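Local coordinates for ORF34P2 (PDB 2WKD), which binds single-stranded DNA with nanomolar affinity and without sequence specificity, at residues G46-P51 and Y77-P82; I4-Q9 and I28-F33. The protein carries 2 engineered substitutions. All blocks are in the same frame, centred on the assembly; numbering follows the deposited sequence.

From the N terminus, strand 2-9 comes first and the chain then runs through strand 15-18 into strand 25-31, where contact 2 closes an 18-residue loop between 4-9 and 28-33. Contact 1 opens only afterwards: strand 45-49 leads through strand 59-68 to strand 77-87, and the pairing of 46-51 with 77-82 closes a loop of 25 residues. The two closures therefore lie in series, neither nested nor crossed. In space they meet, because strands 25-31 and 45-49 are neighbours in one curved sheet; Gly46 N lies 2.7 Å from Val30 O, a probable hydrogen bond. Contact 1 joins strands within that sheet, while contact 2 packs two of its strands face to face.

Contact 1. Residues G46-P51 and Y77-P82; sequences GSAFMP and YNFVFP. Engineered in segment 46-51: Met50 (natural residue Leu).
Ser47 and Phe79 meet where strands 45-49 and 77-87 run side by side, the parallel pair in the otherwise antiparallel sheet of this OB-clan protein. The Phe79 ring presents its edge to the Ser47 carbonyl: CD1 comes within 3.5 Å of Ser47 O, which lies in the plane of the ring. With CG anti to the carbonyl carbon (chi1 -80°), the ring stands beside its own backbone N, and that N-H is bound to the same oxygen. On the same side of the sheet the methyl of Ala48 approaches the ring obliquely, CB 3.9 Å from Phe79 CD1, and the Pro82 ring reaches that methyl from beyond the corner at Val80 and Phe81. Val62 of strand 59-68 packs on both Ala48 and Phe79. Ser47 and Asn78 point their side chains to the other side. Tyr77 turns its ring away from Gly46 and sets it edge-to-face with Phe33 of the second subunit. The Tyr77 carbonyl stays with the neighbouring strand, accepting the Ser47 N-H over 2.9 Å from Ser47 N to Tyr77 O. The second bond, from Phe79 N to Ser47 O, spans 3.0 Å and is nearly straight, 174° at the hydrogen.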
ATOM      1  N   GLY A  46       1.530   1.425  -9.721  1.00 27.65           N
ATOM      2  CA  GLY A  46       0.091   1.600  -9.820  1.00 29.53           C
ATOM      3  C   GLY A  46      -0.255   2.914 -10.494  1.00 30.01           C
ATOM      4  O   GLY A  46       0.467   3.906 -10.360  1.00 29.75           O
ATOM      5  N   SER A  47      -1.371   2.918 -11.213  1.00 31.78           N
ATOM      6  CA  SER A  47      -1.841   4.115 -11.904  1.00 33.42           C
ATOM      7  C   SER A  47      -3.120   4.663 -11.291  1.00 30.94           C
ATOM      8  O   SER A  47      -3.964   3.906 -10.808  1.00 31.49           O
ATOM      9  CB  SER A  47      -2.066   3.808 -13.383  1.00 32.82           C
ATOM     10  OG  SER A  47      -0.931   3.148 -13.908  1.00 41.61           O
ATOM     11  N   ALA A  48      -3.257   5.986 -11.323  1.00 32.37           N
ATOM     12  CA  ALA A  48      -4.458   6.667 -10.827  1.00 30.63           C
ATOM     13  C   ALA A  48      -4.761   7.920 -11.655  1.00 30.34           C
ATOM     14  O   ALA A  48      -3.842   8.632 -12.072  1.00 26.76           O
ATOM     15  CB  ALA A  48      -4.283   7.045  -9.366  1.00 31.35           C
ATOM     16  N   PHE A  49      -6.049   8.183 -11.870  1.00 30.19           N
ATOM     17  CA  PHE A  49      -6.488   9.412 -12.520  1.00 32.19           C
ATOM     18  C   PHE A  49      -6.417  10.571 -11.537  1.00 31.63           C
ATOM     19  O   PHE A  49      -6.779  10.419 -10.366  1.00 36.78           O
ATOM     20  CB  PHE A  49      -7.914   9.258 -13.059  1.00 30.33           C
ATOM     21  CG  PHE A  49      -8.016   8.370 -14.281  1.00 32.81           C
ATOM     22  CD1 PHE A  49      -7.843   8.900 -15.561  1.00 34.13           C
ATOM     23  CD2 PHE A  49      -8.292   7.015 -14.155  1.00 32.92           C
ATOM     24  CE1 PHE A  49      -7.947   8.086 -16.693  1.00 38.06           C
ATOM     25  CE2 PHE A  49      -8.393   6.193 -15.292  1.00 35.32           C
ATOM     26  CZ  PHE A  49      -8.220   6.733 -16.558  1.00 27.59           C
HETATM   27  N   MSE A  50      -5.933  11.714 -12.009  1.00 29.74           N
HETATM   28  CA  MSE A  50      -5.805  12.923 -11.200  1.00 32.05           C
HETATM   29  C   MSE A  50      -7.050  13.779 -11.388  1.00 31.99           C
HETATM   30  O   MSE A  50      -7.597  13.835 -12.494  1.00 29.75           O
HETATM   31  CB  MSE A  50      -4.591  13.761 -11.642  1.00 31.96           C
HETATM   32  CG  MSE A  50      -3.265  13.044 -11.616  1.00 39.27           C
HETATM   33 SE   MSE A  50      -2.553  12.892  -9.790  1.00 41.68          SE
HETATM   34  CE  MSE A  50      -0.746  13.345 -10.209  1.00 47.33           C
ATOM     35  N   PRO A  51      -7.493  14.466 -10.313  1.00 32.20           N
ATOM     36  CA  PRO A  51      -8.546  15.483 -10.438  1.00 31.17           C
ATOM     37  C   PRO A  51      -8.096  16.623 -11.363  1.00 32.06           C
ATOM     38  O   PRO A  51      -6.894  16.849 -11.525  1.00 30.86           O
ATOM     39  CB  PRO A  51      -8.740  16.011  -9.006  1.00 31.50           C
ATOM     40  CG  PRO A  51      -7.714  15.353  -8.145  1.00 33.15           C
ATOM     41  CD  PRO A  51      -7.089  14.213  -8.915  1.00 31.31           C
ATOM     42  N   TYR A  77      -1.541  -2.616 -12.344  1.00 36.52           N
ATOM     43  CA  TYR A  77      -2.074  -2.226 -11.032  1.00 36.90           C
ATOM     44  C   TYR A  77      -2.790  -0.889 -11.105  1.00 37.55           C
ATOM     45  O   TYR A  77      -2.185   0.118 -11.463  1.00 39.79           O
ATOM     46  CB  TYR A  77      -0.946  -2.172  -9.997  1.00 34.81           C
ATOM     47  CG  TYR A  77      -0.195  -3.477  -9.857  1.00 35.02           C
ATOM     48  CD1 TYR A  77       0.945  -3.736 -10.629  1.00 39.04           C
ATOM     49  CD2 TYR A  77      -0.637  -4.469  -8.978  1.00 32.51           C
ATOM     50  CE1 TYR A  77       1.633  -4.943 -10.518  1.00 37.50           C
ATOM     51  CE2 TYR A  77       0.047  -5.686  -8.859  1.00 38.22           C
ATOM     52  CZ  TYR A  77       1.178  -5.909  -9.631  1.00 37.50           C
ATOM     53  OH  TYR A  77       1.856  -7.085  -9.514  1.00 39.97           O
ATOM     54  N   ASN A  78      -4.079  -0.874 -10.770  1.00 37.95           N
ATOM     55  CA  ASN A  78      -4.846   0.375 -10.781  1.00 38.59           C
ATOM     56  C   ASN A  78      -5.478   0.695  -9.434  1.00 37.76           C
ATOM     57  O   ASN A  78      -6.008  -0.198  -8.779  1.00 38.47           O
ATOM     58  CB  ASN A  78      -5.932   0.332 -11.862  1.00 38.45           C
ATOM     59  CG  ASN A  78      -5.355   0.185 -13.271  1.00 42.92           C
ATOM     60  OD1 ASN A  78      -4.637   1.060 -13.763  1.00 50.18           O
ATOM     61  ND2 ASN A  78      -5.675  -0.928 -13.925  1.00 47.97           N
ATOM     62  N   PHE A  79      -5.420   1.965  -9.028  1.00 36.39           N
ATOM     63  CA  PHE A  79      -6.108   2.425  -7.821  1.00 35.62           C
ATOM     64  C   PHE A  79      -7.610   2.366  -8.055  1.00 37.40           C
ATOM     65  O   PHE A  79      -8.063   2.628  -9.161  1.00 37.57           O
ATOM     66  CB  PHE A  79      -5.667   3.848  -7.434  1.00 32.80           C
ATOM     67  CG  PHE A  79      -4.344   3.897  -6.704  1.00 32.79           C
ATOM     68  CD1 PHE A  79      -3.138   3.825  -7.405  1.00 29.32           C
ATOM     69  CD2 PHE A  79      -4.308   4.001  -5.313  1.00 32.51           C
ATOM     70  CE1 PHE A  79      -1.920   3.851  -6.741  1.00 30.07           C
ATOM     71  CE2 PHE A  79      -3.097   4.025  -4.638  1.00 27.92           C
ATOM     72  CZ  PHE A  79      -1.891   3.964  -5.358  1.00 30.87           C
ATOM     73  N   VAL A  80      -8.373   2.018  -7.017  1.00 38.14           N
ATOM     74  CA  VAL A  80      -9.837   1.944  -7.096  1.00 39.35           C
ATOM     75  C   VAL A  80     -10.438   2.996  -6.170  1.00 40.76           C
ATOM     76  O   VAL A  80     -10.105   3.025  -4.981  1.00 43.18           O
ATOM     77  CB  VAL A  80     -10.369   0.532  -6.684  1.00 38.72           C
ATOM     78  CG1 VAL A  80     -11.892   0.458  -6.814  1.00 37.65           C
ATOM     79  CG2 VAL A  80      -9.697  -0.570  -7.499  1.00 39.90           C
ATOM     80  N   PHE A  81     -11.325   3.839  -6.707  1.00 41.99           N
ATOM     81  CA  PHE A  81     -11.861   5.018  -6.001  1.00 43.83           C
ATOM     82  C   PHE A  81     -10.782   5.794  -5.198  1.00 43.12           C
ATOM     83  O   PHE A  81     -10.998   6.073  -4.014  1.00 43.63           O
ATOM     84  CB  PHE A  81     -12.996   4.631  -5.024  1.00 44.15           C
ATOM     85  CG  PHE A  81     -14.237   4.052  -5.672  1.00 49.86           C
ATOM     86  CD1 PHE A  81     -14.608   2.723  -5.422  1.00 51.15           C
ATOM     87  CD2 PHE A  81     -15.065   4.839  -6.476  1.00 52.68           C
ATOM     88  CE1 PHE A  81     -15.766   2.174  -5.988  1.00 51.70           C
ATOM     89  CE2 PHE A  81     -16.226   4.299  -7.054  1.00 53.17           C
ATOM     90  CZ  PHE A  81     -16.576   2.965  -6.807  1.00 52.52           C
ATOM     91  N   PRO A  82      -9.628   6.139  -5.817  1.00 42.56           N
ATOM     92  CA  PRO A  82      -8.600   6.802  -4.998  1.00 42.10           C
ATOM     93  C   PRO A  82      -9.018   8.177  -4.486  1.00 40.98           C
ATOM     94  O   PRO A  82      -9.830   8.854  -5.119  1.00 42.48           O
ATOM     95  CB  PRO A  82      -7.420   6.956  -5.964  1.00 42.28           C
ATOM     96  CG  PRO A  82      -8.048   6.985  -7.319  1.00 42.57           C
ATOM     97  CD  PRO A  82      -9.201   6.017  -7.225  1.00 43.03           C
TER

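Contact 2. Residues I4-Q9 and I28-F33; sequences ITVTAQ and ISVPLF
Val6 and Val30 reach toward each other tip to tip, and the packing is tightest here: Val6 CG2 stands 3.8 Å from Val30 CG2, while Val6 CG1 lies 3.9 Å from Val30 CB. In Val30, CG1 lies anti to the carbonyl carbon (chi1 -65°) and points to the Ala8 methyl, which puts CG2 between the backbone N and the carbonyl carbon, facing Val6. The reach to Ala8 is a little longer, 4.1 Å from Val30 CG1 to Ala8 CB. Val6 CG2 also comes within 3.8 Å of Pro31 O. At the Ile4 end of strand 4-9, Ile4 and Leu32 cross at about a right angle, with Ile4 CD1 4.1 Å from Leu32 CD2 and the other branch of the isoleucine, CG2, almost as near to that same methyl; Val66 of strand 59-68 touches both residues.

The two strands are not partners in a ladder. Their axes come no closer than 8.0 Å and cross at 113°, so they face each other across the interior of a strongly curved sheet, consistent with the curled beta-barrel of the OB fold.

Beyond Ala8, itself partly exposed, the contact slackens. Ile28 CD1 gets no nearer than 4.4 Å to Gln9 O. Gln9 is exposed and its CB points away from 28-33; its NE2 is hydrogen-bonded to Gly57 O. Near the start of the segment, by contrast, Ile4, Thr5 and Val6 form an antiparallel ladder with a strand of the second subunit, which carries the sheet across the interface, and Pro31 O is hydrogen-bonded to Thr2 OG1 of that subunit.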
ATOM      1  N   ILE A   4      -3.291   1.609  -0.182  1.00 33.04           N
ATOM      2  CA  ILE A   4      -1.934   2.030  -0.514  1.00 32.73           C
ATOM      3  C   ILE A   4      -1.966   3.546  -0.643  1.00 35.03           C
ATOM      4  O   ILE A   4      -2.870   4.110  -1.308  1.00 34.16           O
ATOM      5  CB  ILE A   4      -1.393   1.352  -1.806  1.00 34.05           C
ATOM      6  CG1 ILE A   4      -1.443  -0.181  -1.654  1.00 33.45           C
ATOM      7  CG2 ILE A   4       0.017   1.821  -2.116  1.00 33.38           C
ATOM      8  CD1 ILE A   4      -0.707  -0.972  -2.746  1.00 33.33           C
ATOM      9  N   THR A   5      -1.007   4.190   0.026  1.00 32.08           N
ATOM     10  CA  THR A   5      -0.903   5.653   0.058  1.00 33.73           C
ATOM     11  C   THR A   5       0.463   6.094  -0.446  1.00 32.57           C
ATOM     12  O   THR A   5       1.468   5.821   0.194  1.00 35.30           O
ATOM     13  CB  THR A   5      -1.106   6.225   1.494  1.00 30.26           C
ATOM     14  OG1 THR A   5      -2.334   5.735   2.043  1.00 30.16           O
ATOM     15  CG2 THR A   5      -1.160   7.761   1.455  1.00 33.12           C
ATOM     16  N   VAL A   6       0.497   6.798  -1.578  1.00 35.42           N
ATOM     17  CA  VAL A   6       1.770   7.269  -2.134  1.00 37.70           C
ATOM     18  C   VAL A   6       1.798   8.789  -2.243  1.00 38.22           C
ATOM     19  O   VAL A   6       0.818   9.407  -2.645  1.00 39.44           O
ATOM     20  CB  VAL A   6       2.092   6.631  -3.526  1.00 40.16           C
ATOM     21  CG1 VAL A   6       3.582   6.872  -3.907  1.00 41.04           C
ATOM     22  CG2 VAL A   6       1.817   5.144  -3.522  1.00 39.82           C
ATOM     23  N   THR A   7       2.919   9.379  -1.848  1.00 38.89           N
ATOM     24  CA  THR A   7       3.160  10.804  -2.015  1.00 37.21           C
ATOM     25  C   THR A   7       4.262  10.946  -3.053  1.00 37.08           C
ATOM     26  O   THR A   7       5.321  10.327  -2.943  1.00 33.67           O
ATOM     27  CB  THR A   7       3.554  11.466  -0.668  1.00 39.27           C
ATOM     28  OG1 THR A   7       2.521  11.206   0.284  1.00 38.19           O
ATOM     29  CG2 THR A   7       3.737  12.987  -0.809  1.00 36.10           C
ATOM     30  N   ALA A   8       3.996  11.743  -4.080  1.00 36.12           N
ATOM     31  CA  ALA A   8       4.918  11.858  -5.202  1.00 36.52           C
ATOM     32  C   ALA A   8       4.672  13.169  -5.954  1.00 36.78           C
ATOM     33  O   ALA A   8       3.577  13.739  -5.871  1.00 36.06           O
ATOM     34  CB  ALA A   8       4.737  10.668  -6.143  1.00 36.82           C
ATOM     35  N   GLN A   9       5.686  13.637  -6.681  1.00 34.79           N
ATOM     36  CA  GLN A   9       5.521  14.794  -7.547  1.00 35.36           C
ATOM     37  C   GLN A   9       5.010  14.333  -8.906  1.00 34.99           C
ATOM     38  O   GLN A   9       5.534  13.383  -9.480  1.00 36.27           O
ATOM     39  CB  GLN A   9       6.827  15.574  -7.707  1.00 34.83           C
ATOM     40  CG  GLN A   9       6.644  16.875  -8.518  1.00 37.15           C
ATOM     41  CD  GLN A   9       7.903  17.713  -8.623  1.00 40.53           C
ATOM     42  OE1 GLN A   9       9.015  17.203  -8.569  1.00 46.22           O
ATOM     43  NE2 GLN A   9       7.726  19.014  -8.776  1.00 47.81           N
ATOM     44  N   ILE A  28      -1.226   9.294 -13.320  1.00 37.08           N
ATOM     45  CA  ILE A  28       0.073   9.147 -12.667  1.00 37.01           C
ATOM     46  C   ILE A  28       0.379   7.666 -12.441  1.00 37.17           C
ATOM     47  O   ILE A  28      -0.531   6.860 -12.224  1.00 39.60           O
ATOM     48  CB  ILE A  28       0.145   9.954 -11.331  1.00 36.76           C
ATOM     49  CG1 ILE A  28       1.607  10.204 -10.928  1.00 35.20           C
ATOM     50  CG2 ILE A  28      -0.666   9.261 -10.217  1.00 37.90           C
ATOM     51  CD1 ILE A  28       1.794  11.118  -9.723  1.00 32.18           C
ATOM     52  N   SER A  29       1.659   7.318 -12.513  1.00 37.47           N
ATOM     53  CA  SER A  29       2.125   5.956 -12.273  1.00 36.53           C
ATOM     54  C   SER A  29       3.123   6.014 -11.125  1.00 33.60           C
ATOM     55  O   SER A  29       4.151   6.684 -11.223  1.00 33.19           O
ATOM     56  CB  SER A  29       2.765   5.377 -13.546  1.00 36.50           C
ATOM     57  OG  SER A  29       3.237   4.046 -13.333  1.00 45.75           O
ATOM     58  N   VAL A  30       2.788   5.351 -10.021  1.00 33.09           N
ATOM     59  CA  VAL A  30       3.596   5.411  -8.782  1.00 32.28           C
ATOM     60  C   VAL A  30       4.019   4.019  -8.275  1.00 31.99           C
ATOM     61  O   VAL A  30       3.277   3.047  -8.455  1.00 31.45           O
ATOM     62  CB  VAL A  30       2.858   6.192  -7.644  1.00 34.99           C
ATOM     63  CG1 VAL A  30       2.667   7.674  -8.038  1.00 33.76           C
ATOM     64  CG2 VAL A  30       1.508   5.542  -7.286  1.00 30.48           C
ATOM     65  N   PRO A  31       5.210   3.919  -7.637  1.00 33.35           N
ATOM     66  CA  PRO A  31       5.700   2.617  -7.127  1.00 33.54           C
ATOM     67  C   PRO A  31       4.889   2.177  -5.902  1.00 33.75           C
ATOM     68  O   PRO A  31       4.627   2.988  -5.008  1.00 32.40           O
ATOM     69  CB  PRO A  31       7.153   2.914  -6.730  1.00 31.44           C
ATOM     70  CG  PRO A  31       7.167   4.359  -6.372  1.00 36.11           C
ATOM     71  CD  PRO A  31       6.140   5.023  -7.304  1.00 34.16           C
ATOM     72  N   LEU A  32       4.481   0.916  -5.895  1.00 32.42           N
ATOM     73  CA  LEU A  32       3.704   0.339  -4.804  1.00 34.56           C
ATOM     74  C   LEU A  32       4.533  -0.171  -3.629  1.00 34.77           C
ATOM     75  O   LEU A  32       3.979  -0.509  -2.584  1.00 35.29           O
ATOM     76  CB  LEU A  32       2.809  -0.781  -5.323  1.00 31.28           C
ATOM     77  CG  LEU A  32       1.902  -0.334  -6.462  1.00 35.95           C
ATOM     78  CD1 LEU A  32       1.093  -1.530  -6.920  1.00 39.30           C
ATOM     79  CD2 LEU A  32       0.982   0.848  -6.061  1.00 25.82           C
ATOM     80  N   PHE A  33       5.850  -0.237  -3.805  1.00 37.77           N
ATOM     81  CA  PHE A  33       6.782  -0.640  -2.736  1.00 38.43           C
ATOM     82  C   PHE A  33       8.228  -0.304  -3.098  1.00 40.20           C
ATOM     83  O   PHE A  33       8.490   0.159  -4.205  1.00 42.75           O
ATOM     84  CB  PHE A  33       6.637  -2.131  -2.377  1.00 40.77           C
ATOM     85  CG  PHE A  33       6.560  -3.051  -3.563  1.00 35.23           C
ATOM     86  CD1 PHE A  33       7.723  -3.511  -4.177  1.00 38.47           C
ATOM     87  CD2 PHE A  33       5.326  -3.490  -4.033  1.00 28.49           C
ATOM     88  CE1 PHE A  33       7.663  -4.376  -5.272  1.00 37.44           C
ATOM     89  CE2 PHE A  33       5.242  -4.349  -5.124  1.00 32.34           C
ATOM     90  CZ  PHE A  33       6.421  -4.800  -5.747  1.00 40.50           C
TER